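Local coordinates for Carboxylesterase/phospholipase family protein (Francisella tularensis subsp. tularensis, PDB 4F21) that probably hydrolyses carboxylic esters as a serine hydrolase of the alpha/beta-hydrolase superfamily, at residues V222-Q225 with H226-C229. Numbering follows the deposited sequence.
Sequences VGMQ and HSVC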
loop_
_atom_site.group_PDB
_atom_site.type_symbol
_atom_site.label_atom_id
_atom_site.label_comp_id
_atom_site.label_asym_id
_atom_site.label_seq_id
_atom_site.Cartn_x
_atom_site.Cartn_y
_atom_site.Cartn_z
ATOM N N VAL A 222 16.832 -9.716 -3.233
ATOM C CA VAL A 222 17.225 -10.914 -3.961
ATOM C C VAL A 222 16.769 -12.153 -3.202
ATOM O O VAL A 222 16.741 -12.160 -1.971
ATOM C CB VAL A 222 18.752 -10.969 -4.186
ATOM C CG1 VAL A 222 19.112 -12.054 -5.204
ATOM C CG2 VAL A 222 19.267 -9.614 -4.646
ATOM N N GLY A 223 16.390 -13.189 -3.940
ATOM C CA GLY A 223 16.005 -14.451 -3.338
ATOM C C GLY A 223 14.581 -14.459 -2.830
ATOM O O GLY A 223 13.878 -15.461 -2.950
ATOM N N MET A 224 14.153 -13.336 -2.263
ATOM C CA MET A 224 12.814 -13.237 -1.699
ATOM C C MET A 224 11.746 -13.405 -2.773
ATOM O O MET A 224 11.880 -12.898 -3.891
ATOM C CB MET A 224 12.623 -11.902 -0.979
ATOM C CG MET A 224 11.432 -11.892 -0.044
ATOM S SD MET A 224 11.159 -10.299 0.736
ATOM C CE MET A 224 10.510 -9.364 -0.642
ATOM N N GLN A 225 10.678 -14.116 -2.427
ATOM C CA GLN A 225 9.564 -14.322 -3.343
ATOM C C GLN A 225 8.385 -13.433 -2.960
ATOM O O GLN A 225 8.543 -12.229 -2.760
ATOM C CB GLN A 225 9.137 -15.791 -3.348
ATOM C CG GLN A 225 10.285 -16.770 -3.526
ATOM C CD GLN A 225 9.884 -18.002 -4.314
ATOM O OE1 GLN A 225 9.609 -19.057 -3.742
ATOM N NE2 GLN A 225 9.848 -17.873 -5.635
ATOM N N HIS A 226 7.204 -14.034 -2.858
ATOM C CA HIS A 226 6.005 -13.300 -2.470
ATOM C C HIS A 226 5.829 -13.327 -0.956
ATOM O O HIS A 226 5.018 -14.087 -0.429
ATOM C CB HIS A 226 4.770 -13.890 -3.154
ATOM C CG HIS A 226 3.603 -12.954 -3.203
ATOM N ND1 HIS A 226 3.656 -11.729 -3.833
ATOM C CD2 HIS A 226 2.350 -13.064 -2.700
ATOM C CE1 HIS A 226 2.487 -11.126 -3.716
ATOM N NE2 HIS A 226 1.677 -11.913 -3.032
ATOM N N SER A 227 6.597 -12.493 -0.262
ATOM C CA SER A 227 6.556 -12.448 1.193
ATOM C C SER A 227 7.205 -11.178 1.736
ATOM O O SER A 227 7.500 -10.252 0.986
ATOM C CB SER A 227 7.267 -13.674 1.768
ATOM O OG SER A 227 8.602 -13.764 1.294
ATOM N N VAL A 228 7.423 -11.148 3.047
ATOM C CA VAL A 228 8.133 -10.052 3.694
ATOM C C VAL A 228 9.254 -10.619 4.551
ATOM O O VAL A 228 9.011 -11.461 5.416
ATOM C CB VAL A 228 7.184 -9.216 4.585
ATOM C CG1 VAL A 228 7.959 -8.226 5.432
ATOM C CG2 VAL A 228 6.145 -8.493 3.736
ATOM N N CYS A 229 10.477 -10.154 4.310
ATOM C CA CYS A 229 11.646 -10.641 5.036
ATOM C C CYS A 229 12.056 -9.712 6.179
ATOM O O CYS A 229 11.381 -8.727 6.481
ATOM C CB CYS A 229 12.818 -10.862 4.086
ATOM S SG CYS A 229 13.432 -9.350 3.337
#
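Met224 fills the inside of the bend that the chain makes between strand 216-221 and helix 230-243, and Ser227 and Cys229 close round it. Its CG lies anti to the backbone N (chi1 -163°), and the chain runs extended to the sulfur before turning at chi3. CG and CE both meet Ser227, CG touching OG at 3.6 Å and CE coming within 3.5 Å of the carbonyl O, while SD packs against Cys229 SG, also at 3.6 Å. Cys229 SG in turn caps the first turn of the helix that begins just beyond it.

At the apex of the bend lies an inverse gamma turn centred on His226, closed by a weak, strongly bent bond from Ser227 N to Gln225 O (3.2 Å, 131°). The His226 imidazole points away from Met224; its ND1 is hydrogen-bonded to Asp194 OD2 and its NE2 to Ser140 OG. The end of the Gln225 side chain leads away from the turn, and its NE2 is hydrogen-bonded to Asp193 O, which ties this loop to the one carrying Asp194. The geometry is consistent with a Ser-His-Asp catalytic triad, with His226 probably its histidine, and its place after the last strand is that of the histidine loop in alpha/beta hydrolases.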